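Local coordinates for protein potential RNA-dependent RNA polymerase (Human picobirnavirus, PDB 5I62) that synthesises RNA from an RNA template as a viral RNA-directed RNA polymerase, probably serving both transcription and replication of the double-stranded RNA genome, at residues K460-I468 and W525-R533; E440-I451 and D471-F482. One frame throughout, in Å; residues are numbered along the deposited sequence.

Contacts 1 and 2 lie side by side on the periphery of the polymerase, their centres about 12 Å apart and each 25 Å or more from the centre of the chain. Along the sequence their segments alternate: helix 441-451 comes first, then helix 460-469, then the turns of 471-482, and finally helix 525-532 near the C-terminus. Leucines join the two. Leu475 of contact 2 packs on Leu464 and Leu530 of contact 1, and Leu530 also touches Leu448. The last helix thus closes over both the helix pair and the loop, so that the late parts of the chain pack together although they are separated in sequence.

Contact 1: residues K460-I468 and W525-R533; sequences KEEFLDFCI and WVVQALKSR
Trp525 opens this contact by laying its indole against the side chain of Lys460. The lysine chain, extended beyond CG, runs over one face of the indole, with CD 3.6 Å from Trp525 CZ2, and its NZ makes an off-centre cation-pi contact, 3.8 Å from the centroid of the five-membered ring. A long aliphatic chain ending in a charge suits such a ring, and NZ also donates a hydrogen bond to Lys455 O. On the opposite face of the indole Ala529 CB, one helical turn on, sits toward the rim. Val526 follows, its CG2 3.8 Å from Leu464 CD1, the two side chains crossing at about a right angle. At Ala529 the small methyl lets Leu464 come in deeply: CD2 lies only 3.4 Å from Ala529 CB, a tight fit. Leu464 reaches there because CG stands opposite the backbone N (chi1 -175°). Leu530 then slides its CD2 past Ile468 CD1 in the opposite direction. Arg533, just past the helix end, closes the row with its guanidinium. NE and NH2 both grip Asp465 OD1 side-on; the NE bond is 2.8 Å long and fairly straight (161°). NH2 also bonds Glu461 OE1 at 2.9 Å, in a carboxylate nearly coplanar with the guanidinium, while NH1 reaches back to Ala529 O. Leu464 CD2 sits over the centre of one guanidinium face, 3.7 Å from CZ. Bonds in its plane and this methyl above it should hold the group's rotation, and two carboxylates probably stabilise its positive charge. The helix axes cross at -70°, 11.3 Å apart, giving a steeply crossed helix pair with a leucine-centred apolar interface, bordered by a Glu-Asp-Arg salt-bridge network that ties the C-terminal helix to helix 460-469.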
loop_
_atom_site.group_PDB
_atom_site.type_symbol
_atom_site.label_atom_id
_atom_site.label_comp_id
_atom_site.label_asym_id
_atom_site.label_seq_id
_atom_site.Cartn_x
_atom_site.Cartn_y
_atom_site.Cartn_z
ATOM N N LYS A 460 -11.131 20.034 11.877
ATOM C CA LYS A 460 -9.799 20.172 11.305
ATOM C C LYS A 460 -9.145 21.487 11.718
ATOM O O LYS A 460 -7.922 21.548 11.884
ATOM C CB LYS A 460 -9.862 20.059 9.795
ATOM C CG LYS A 460 -10.738 21.105 9.164
ATOM C CD LYS A 460 -10.829 20.877 7.682
ATOM C CE LYS A 460 -11.806 21.849 7.044
ATOM N NZ LYS A 460 -11.425 22.116 5.639
ATOM N N GLU A 461 -9.936 22.554 11.881
ATOM C CA GLU A 461 -9.341 23.841 12.238
ATOM C C GLU A 461 -8.837 23.830 13.672
ATOM O O GLU A 461 -7.752 24.352 13.959
ATOM C CB GLU A 461 -10.343 24.982 12.044
ATOM C CG GLU A 461 -10.853 25.139 10.630
ATOM C CD GLU A 461 -9.778 25.623 9.652
ATOM O OE1 GLU A 461 -8.646 25.959 10.082
ATOM O OE2 GLU A 461 -10.066 25.650 8.433
ATOM N N GLU A 462 -9.631 23.268 14.591
ATOM C CA GLU A 462 -9.163 23.083 15.957
ATOM C C GLU A 462 -7.961 22.156 15.984
ATOM O O GLU A 462 -6.994 22.397 16.718
ATOM C CB GLU A 462 -10.278 22.526 16.837
ATOM C CG GLU A 462 -11.454 23.478 17.049
ATOM C CD GLU A 462 -12.475 23.450 15.912
ATOM O OE1 GLU A 462 -12.195 22.871 14.835
ATOM O OE2 GLU A 462 -13.575 24.017 16.096
ATOM N N PHE A 463 -8.003 21.097 15.174
ATOM C CA PHE A 463 -6.895 20.158 15.140
ATOM C C PHE A 463 -5.615 20.845 14.681
ATOM O O PHE A 463 -4.544 20.616 15.256
ATOM C CB PHE A 463 -7.230 18.979 14.237
ATOM C CG PHE A 463 -6.192 17.905 14.265
ATOM C CD1 PHE A 463 -6.024 17.132 15.404
ATOM C CD2 PHE A 463 -5.363 17.687 13.170
ATOM C CE1 PHE A 463 -5.065 16.137 15.452
ATOM C CE2 PHE A 463 -4.397 16.685 13.206
ATOM C CZ PHE A 463 -4.250 15.910 14.353
ATOM N N LEU A 464 -5.717 21.718 13.672
ATOM C CA LEU A 464 -4.541 22.432 13.181
ATOM C C LEU A 464 -3.971 23.367 14.245
ATOM O O LEU A 464 -2.752 23.433 14.432
ATOM C CB LEU A 464 -4.894 23.210 11.922
ATOM C CG LEU A 464 -3.716 23.910 11.251
ATOM C CD1 LEU A 464 -2.641 22.900 10.832
ATOM C CD2 LEU A 464 -4.207 24.716 10.059
ATOM N N ASP A 465 -4.838 24.111 14.943
ATOM C CA ASP A 465 -4.365 24.974 16.020
ATOM C C ASP A 465 -3.696 24.149 17.110
ATOM O O ASP A 465 -2.671 24.552 17.668
ATOM C CB ASP A 465 -5.519 25.791 16.598
ATOM C CG ASP A 465 -6.036 26.857 15.634
ATOM O OD1 ASP A 465 -5.272 27.301 14.751
ATOM O OD2 ASP A 465 -7.218 27.249 15.760
ATOM N N PHE A 466 -4.252 22.976 17.413
ATOM C CA PHE A 466 -3.613 22.076 18.365
ATOM C C PHE A 466 -2.233 21.641 17.885
ATOM O O PHE A 466 -1.286 21.576 18.673
ATOM C CB PHE A 466 -4.497 20.849 18.599
ATOM C CG PHE A 466 -3.947 19.897 19.623
ATOM C CD1 PHE A 466 -4.077 20.164 20.974
ATOM C CD2 PHE A 466 -3.283 18.744 19.234
ATOM C CE1 PHE A 466 -3.580 19.284 21.922
ATOM C CE2 PHE A 466 -2.773 17.860 20.176
ATOM C CZ PHE A 466 -2.922 18.131 21.523
ATOM N N CYS A 467 -2.103 21.315 16.599
ATOM C CA CYS A 467 -0.816 20.853 16.082
ATOM C C CYS A 467 0.212 21.983 16.015
ATOM O O CYS A 467 1.402 21.765 16.276
ATOM C CB CYS A 467 -1.014 20.216 14.712
ATOM S SG CYS A 467 -1.929 18.627 14.820
ATOM N N ILE A 468 -0.222 23.190 15.652
ATOM C CA ILE A 468 0.701 24.327 15.615
ATOM C C ILE A 468 1.391 24.502 16.964
ATOM O O ILE A 468 2.608 24.714 17.037
ATOM C CB ILE A 468 -0.045 25.607 15.193
ATOM C CG1 ILE A 468 -0.431 25.551 13.704
ATOM C CG2 ILE A 468 0.814 26.839 15.483
ATOM C CD1 ILE A 468 -1.496 26.596 13.302
ATOM N N TRP A 525 -4.860 21.805 1.488
ATOM C CA TRP A 525 -5.665 22.554 2.445
ATOM C C TRP A 525 -4.827 23.079 3.610
ATOM O O TRP A 525 -4.992 24.228 4.042
ATOM C CB TRP A 525 -6.803 21.681 2.984
ATOM C CG TRP A 525 -7.301 22.193 4.297
ATOM C CD1 TRP A 525 -8.147 23.243 4.498
ATOM C CD2 TRP A 525 -6.935 21.719 5.606
ATOM N NE1 TRP A 525 -8.347 23.442 5.846
ATOM C CE2 TRP A 525 -7.613 22.523 6.547
ATOM C CE3 TRP A 525 -6.107 20.688 6.070
ATOM C CZ2 TRP A 525 -7.491 22.332 7.920
ATOM C CZ3 TRP A 525 -5.985 20.502 7.438
ATOM C CH2 TRP A 525 -6.675 21.319 8.345
ATOM N N VAL A 526 -3.939 22.237 4.155
ATOM C CA VAL A 526 -3.206 22.635 5.353
ATOM C C VAL A 526 -2.293 23.818 5.048
ATOM O O VAL A 526 -2.082 24.688 5.903
ATOM C CB VAL A 526 -2.416 21.440 5.940
ATOM C CG1 VAL A 526 -1.351 20.949 4.957
ATOM C CG2 VAL A 526 -1.757 21.825 7.274
ATOM N N VAL A 527 -1.752 23.875 3.830
ATOM C CA VAL A 527 -0.938 25.016 3.423
ATOM C C VAL A 527 -1.792 26.277 3.364
ATOM O O VAL A 527 -1.401 27.340 3.863
ATOM C CB VAL A 527 -0.252 24.729 2.074
ATOM C CG1 VAL A 527 0.480 25.964 1.571
ATOM C CG2 VAL A 527 0.719 23.548 2.202
ATOM N N GLN A 528 -2.984 26.169 2.767
ATOM C CA GLN A 528 -3.900 27.303 2.732
ATOM C C GLN A 528 -4.320 27.714 4.138
ATOM O O GLN A 528 -4.413 28.910 4.445
ATOM C CB GLN A 528 -5.126 26.967 1.886
ATOM C CG GLN A 528 -6.121 28.121 1.786
ATOM C CD GLN A 528 -7.494 27.687 1.297
ATOM O OE1 GLN A 528 -7.749 26.502 1.082
ATOM N NE2 GLN A 528 -8.387 28.662 1.105
ATOM N N ALA A 529 -4.581 26.736 5.008
ATOM C CA ALA A 529 -5.012 27.060 6.365
ATOM C C ALA A 529 -3.903 27.754 7.154
ATOM O O ALA A 529 -4.161 28.703 7.905
ATOM C CB ALA A 529 -5.483 25.793 7.078
ATOM N N LEU A 530 -2.660 27.295 7.006
ATOM C CA LEU A 530 -1.551 27.943 7.699
ATOM C C LEU A 530 -1.340 29.374 7.193
ATOM O O LEU A 530 -1.226 30.314 7.987
ATOM C CB LEU A 530 -0.284 27.112 7.531
ATOM C CG LEU A 530 -0.298 25.806 8.321
ATOM C CD1 LEU A 530 0.826 24.907 7.839
ATOM C CD2 LEU A 530 -0.173 26.096 9.817
ATOM N N LYS A 531 -1.272 29.550 5.867
ATOM C CA LYS A 531 -1.125 30.884 5.284
ATOM C C LYS A 531 -2.231 31.830 5.733
ATOM O O LYS A 531 -2.006 33.040 5.848
ATOM C CB LYS A 531 -1.123 30.804 3.762
ATOM C CG LYS A 531 0.137 30.251 3.139
ATOM C CD LYS A 531 -0.015 30.237 1.627
ATOM C CE LYS A 531 1.269 29.845 0.939
ATOM N NZ LYS A 531 1.043 29.719 -0.521
ATOM N N SER A 532 -3.438 31.314 5.964
ATOM C CA SER A 532 -4.505 32.177 6.448
ATOM C C SER A 532 -4.285 32.608 7.893
ATOM O O SER A 532 -4.908 33.571 8.344
ATOM C CB SER A 532 -5.850 31.474 6.312
ATOM O OG SER A 532 -6.165 30.775 7.501
ATOM N N ARG A 533 -3.417 31.917 8.627
ATOM C CA ARG A 533 -3.093 32.269 10.000
ATOM C C ARG A 533 -1.930 33.253 10.091
ATOM O O ARG A 533 -1.447 33.521 11.196
ATOM C CB ARG A 533 -2.783 31.004 10.807
ATOM C CG ARG A 533 -4.025 30.282 11.331
ATOM C CD ARG A 533 -3.757 28.792 11.500
ATOM N NE ARG A 533 -4.875 28.082 12.112
ATOM C CZ ARG A 533 -5.972 27.696 11.458
ATOM N NH1 ARG A 533 -6.108 27.962 10.162
ATOM N NH2 ARG A 533 -6.933 27.038 12.099
#

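Contact 2: residues E440-I451 and D471-F482; sequences EKMVTLRYLSII and DKTRLGLGIPGF
Thr444 faces the turns of 471-482. Its CG2, opposite the backbone N, presses on the backbone at Leu475 C (3.5 Å) and on the Phe482 ring, while OG1 makes at most a weak hydrogen bond with Thr473 OG1, at 3.4 Å. The CA atoms of Thr444 and Leu475 are 5.7 Å apart, so a small side chain fits here. Around it, Leu475 drives CD1 to 3.6 Å from Ile451 CD1 and sets CD2 against Tyr447. Phe482 spreads its ring among Lys441, Leu445 and Leu448, with Leu445 CD2 3.6 Å from Phe482 CZ. Lys441 offers its methylenes, and its NZ pairs with Glu489.

Asp471 both meets the helix and braces the loop. Its carboxylate lies at the edge of the Tyr447 ring, turned 84° to it, and OD1 is linked through a water to Tyr447 OH. OD2 takes bonds from Leu475 N (2.8 Å) and Thr473 OG1 (3.0 Å), both from the same face. Gly476 suits its place, where its phi is positive (99°) and Phe482 crowds in. Three successive beta turns, two of type I and one of type II, the first braced by Asp471, pack on one side of helix 441-451.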
loop_
_atom_site.group_PDB
_atom_site.type_symbol
_atom_site.label_atom_id
_atom_site.label_comp_id
_atom_site.label_asym_id
_atom_site.label_seq_id
_atom_site.Cartn_x
_atom_site.Cartn_y
_atom_site.Cartn_z
ATOM N N GLU A 440 15.487 20.586 9.569
ATOM C CA GLU A 440 14.146 20.564 10.142
ATOM C C GLU A 440 13.050 20.780 9.111
ATOM O O GLU A 440 11.886 20.480 9.402
ATOM C CB GLU A 440 14.005 21.618 11.245
ATOM C CG GLU A 440 15.054 21.498 12.327
ATOM C CD GLU A 440 15.116 22.732 13.219
ATOM O OE1 GLU A 440 14.111 23.481 13.296
ATOM O OE2 GLU A 440 16.181 22.965 13.832
ATOM N N LYS A 441 13.383 21.298 7.926
ATOM C CA LYS A 441 12.370 21.432 6.886
ATOM C C LYS A 441 11.728 20.086 6.567
ATOM O O LYS A 441 10.517 20.009 6.343
ATOM C CB LYS A 441 12.974 22.048 5.630
ATOM C CG LYS A 441 13.145 23.553 5.705
ATOM C CD LYS A 441 13.667 24.124 4.400
ATOM C CE LYS A 441 14.189 25.534 4.609
ATOM N NZ LYS A 441 14.833 26.044 3.366
ATOM N N MET A 442 12.520 19.013 6.547
ATOM C CA MET A 442 11.962 17.713 6.203
ATOM C C MET A 442 11.033 17.201 7.299
ATOM O O MET A 442 10.037 16.523 7.006
ATOM C CB MET A 442 13.082 16.722 5.889
ATOM C CG MET A 442 13.742 17.032 4.534
ATOM S SD MET A 442 15.035 15.906 3.969
ATOM C CE MET A 442 14.061 14.629 3.164
ATOM N N VAL A 443 11.325 17.527 8.560
ATOM C CA VAL A 443 10.388 17.214 9.640
ATOM C C VAL A 443 9.044 17.885 9.378
ATOM O O VAL A 443 7.984 17.245 9.437
ATOM C CB VAL A 443 10.960 17.633 11.008
ATOM C CG1 VAL A 443 9.950 17.364 12.107
ATOM C CG2 VAL A 443 12.267 16.900 11.305
ATOM N N THR A 444 9.078 19.185 9.071
ATOM C CA THR A 444 7.858 19.945 8.836
ATOM C C THR A 444 7.101 19.436 7.616
ATOM O O THR A 444 5.864 19.397 7.621
ATOM C CB THR A 444 8.185 21.431 8.671
ATOM O OG1 THR A 444 8.856 21.904 9.843
ATOM C CG2 THR A 444 6.909 22.237 8.462
ATOM N N LEU A 445 7.819 19.076 6.551
ATOM C CA LEU A 445 7.149 18.518 5.383
ATOM C C LEU A 445 6.407 17.236 5.747
ATOM O O LEU A 445 5.293 17.006 5.273
ATOM C CB LEU A 445 8.156 18.259 4.266
ATOM C CG LEU A 445 8.712 19.537 3.622
ATOM C CD1 LEU A 445 9.855 19.202 2.717
ATOM C CD2 LEU A 445 7.612 20.245 2.834
ATOM N N ARG A 446 7.015 16.390 6.587
ATOM C CA ARG A 446 6.326 15.180 7.025
ATOM C C ARG A 446 5.073 15.522 7.826
ATOM O O ARG A 446 4.004 14.953 7.578
ATOM C CB ARG A 446 7.267 14.288 7.836
ATOM C CG ARG A 446 6.630 12.974 8.330
ATOM C CD ARG A 446 7.642 12.134 9.136
ATOM N NE ARG A 446 6.999 10.957 9.722
ATOM C CZ ARG A 446 6.393 10.944 10.905
ATOM N NH1 ARG A 446 6.356 12.045 11.649
ATOM N NH2 ARG A 446 5.808 9.835 11.337
ATOM N N TYR A 447 5.183 16.464 8.777
ATOM C CA TYR A 447 4.014 16.910 9.539
ATOM C C TYR A 447 2.869 17.312 8.616
ATOM O O TYR A 447 1.710 16.943 8.846
ATOM C CB TYR A 447 4.354 18.103 10.425
ATOM C CG TYR A 447 5.227 17.867 11.629
ATOM C CD1 TYR A 447 5.408 16.597 12.171
ATOM C CD2 TYR A 447 5.869 18.946 12.239
ATOM C CE1 TYR A 447 6.203 16.415 13.291
ATOM C CE2 TYR A 447 6.656 18.779 13.345
ATOM C CZ TYR A 447 6.832 17.515 13.868
ATOM O OH TYR A 447 7.633 17.366 14.978
ATOM N N LEU A 448 3.173 18.125 7.597
ATOM C CA LEU A 448 2.119 18.628 6.714
ATOM C C LEU A 448 1.461 17.495 5.942
ATOM O O LEU A 448 0.240 17.479 5.765
ATOM C CB LEU A 448 2.684 19.660 5.739
ATOM C CG LEU A 448 3.297 20.907 6.384
ATOM C CD1 LEU A 448 3.870 21.837 5.315
ATOM C CD2 LEU A 448 2.264 21.624 7.223
ATOM N N SER A 449 2.261 16.549 5.450
ATOM C CA SER A 449 1.689 15.435 4.708
ATOM C C SER A 449 0.762 14.599 5.583
ATOM O O SER A 449 -0.238 14.063 5.091
ATOM C CB SER A 449 2.800 14.587 4.105
ATOM O OG SER A 449 3.501 13.892 5.120
ATOM N N ILE A 450 1.064 14.483 6.880
ATOM C CA ILE A 450 0.165 13.768 7.784
ATOM C C ILE A 450 -1.102 14.575 8.010
ATOM O O ILE A 450 -2.218 14.062 7.873
ATOM C CB ILE A 450 0.866 13.454 9.120
ATOM C CG1 ILE A 450 2.002 12.446 8.916
ATOM C CG2 ILE A 450 -0.151 12.943 10.147
ATOM C CD1 ILE A 450 3.004 12.408 10.076
ATOM N N ILE A 451 -0.945 15.853 8.366
ATOM C CA ILE A 451 -2.092 16.681 8.731
ATOM C C ILE A 451 -3.023 16.868 7.540
ATOM O O ILE A 451 -4.247 16.932 7.702
ATOM C CB ILE A 451 -1.620 18.031 9.312
ATOM C CG1 ILE A 451 -0.955 17.817 10.673
ATOM C CG2 ILE A 451 -2.791 19.031 9.422
ATOM C CD1 ILE A 451 -0.036 18.972 11.141
ATOM N N ASP A 471 4.557 22.413 17.712
ATOM C CA ASP A 471 5.719 22.504 16.838
ATOM C C ASP A 471 6.451 23.817 17.081
ATOM O O ASP A 471 5.860 24.897 16.968
ATOM C CB ASP A 471 5.319 22.359 15.368
ATOM C CG ASP A 471 6.527 22.303 14.444
ATOM O OD1 ASP A 471 7.662 22.183 14.955
ATOM O OD2 ASP A 471 6.350 22.378 13.209
ATOM N N LYS A 472 7.736 23.709 17.433
ATOM C CA LYS A 472 8.584 24.886 17.610
ATOM C C LYS A 472 8.478 25.827 16.411
ATOM O O LYS A 472 8.274 27.040 16.568
ATOM C CB LYS A 472 10.031 24.435 17.830
ATOM C CG LYS A 472 11.049 25.550 18.087
ATOM C CD LYS A 472 10.444 26.710 18.886
ATOM C CE LYS A 472 11.410 27.897 18.960
ATOM N NZ LYS A 472 11.825 28.402 17.611
ATOM N N THR A 473 8.605 25.275 15.201
ATOM C CA THR A 473 8.522 26.023 13.952
ATOM C C THR A 473 7.089 26.260 13.488
ATOM O O THR A 473 6.908 26.798 12.394
ATOM C CB THR A 473 9.276 25.292 12.836
ATOM O OG1 THR A 473 8.416 24.295 12.255
ATOM C CG2 THR A 473 10.507 24.622 13.369
ATOM N N ARG A 474 6.090 25.841 14.265
ATOM C CA ARG A 474 4.680 26.111 13.981
ATOM C C ARG A 474 4.280 25.681 12.571
ATOM O O ARG A 474 3.611 26.413 11.834
ATOM C CB ARG A 474 4.355 27.584 14.225
ATOM C CG ARG A 474 4.537 28.000 15.673
ATOM C CD ARG A 474 4.825 29.475 15.800
ATOM N NE ARG A 474 3.661 30.273 15.441
ATOM C CZ ARG A 474 3.664 31.258 14.550
ATOM N NH1 ARG A 474 4.787 31.596 13.925
ATOM N NH2 ARG A 474 2.539 31.912 14.294
ATOM N N LEU A 475 4.687 24.460 12.207
ATOM C CA LEU A 475 4.318 23.844 10.932
ATOM C C LEU A 475 4.772 24.685 9.739
ATOM O O LEU A 475 4.103 24.733 8.712
ATOM C CB LEU A 475 2.807 23.592 10.860
ATOM C CG LEU A 475 2.270 22.702 11.987
ATOM C CD1 LEU A 475 0.767 22.443 11.850
ATOM C CD2 LEU A 475 3.049 21.389 12.049
ATOM N N GLY A 476 5.908 25.365 9.865
ATOM C CA GLY A 476 6.456 26.152 8.782
ATOM C C GLY A 476 6.158 27.633 8.865
ATOM O O GLY A 476 6.827 28.421 8.181
ATOM N N LEU A 477 5.182 28.033 9.686
ATOM C CA LEU A 477 4.949 29.453 9.922
ATOM C C LEU A 477 6.186 30.131 10.494
ATOM O O LEU A 477 6.378 31.334 10.294
ATOM C CB LEU A 477 3.767 29.650 10.863
ATOM C CG LEU A 477 2.374 29.438 10.265
ATOM C CD1 LEU A 477 1.346 29.271 11.374
ATOM C CD2 LEU A 477 2.002 30.602 9.360
ATOM N N GLY A 478 7.026 29.382 11.205
ATOM C CA GLY A 478 8.252 29.888 11.779
ATOM C C GLY A 478 9.487 29.669 10.941
ATOM O O GLY A 478 10.599 29.873 11.442
ATOM N N ILE A 479 9.338 29.256 9.688
ATOM C CA ILE A 479 10.468 29.032 8.790
ATOM C C ILE A 479 10.380 30.067 7.675
ATOM O O ILE A 479 9.533 29.951 6.783
ATOM C CB ILE A 479 10.482 27.596 8.241
ATOM C CG1 ILE A 479 10.371 26.583 9.384
ATOM C CG2 ILE A 479 11.745 27.348 7.408
ATOM C CD1 ILE A 479 10.511 25.108 8.942
ATOM N N PRO A 480 11.217 31.100 7.698
ATOM C CA PRO A 480 11.080 32.200 6.728
ATOM C C PRO A 480 11.094 31.705 5.285
ATOM O O PRO A 480 11.944 30.903 4.888
ATOM C CB PRO A 480 12.287 33.094 7.035
ATOM C CG PRO A 480 12.623 32.802 8.475
ATOM C CD PRO A 480 12.316 31.321 8.655
ATOM N N GLY A 481 10.115 32.169 4.503
ATOM C CA GLY A 481 9.964 31.782 3.115
ATOM C C GLY A 481 9.371 30.406 2.876
ATOM O O GLY A 481 8.960 30.115 1.745
ATOM N N PHE A 482 9.281 29.561 3.903
ATOM C CA PHE A 482 8.985 28.147 3.687
ATOM C C PHE A 482 7.637 27.949 2.999
ATOM O O PHE A 482 7.552 27.307 1.945
ATOM C CB PHE A 482 9.028 27.405 5.017
ATOM C CG PHE A 482 8.724 25.948 4.903
ATOM C CD1 PHE A 482 9.655 25.076 4.371
ATOM C CD2 PHE A 482 7.507 25.451 5.330
ATOM C CE1 PHE A 482 9.379 23.727 4.265
ATOM C CE2 PHE A 482 7.228 24.099 5.237
ATOM C CZ PHE A 482 8.165 23.237 4.699
HETATM O O HOH W 1 8.517 19.706 15.949
#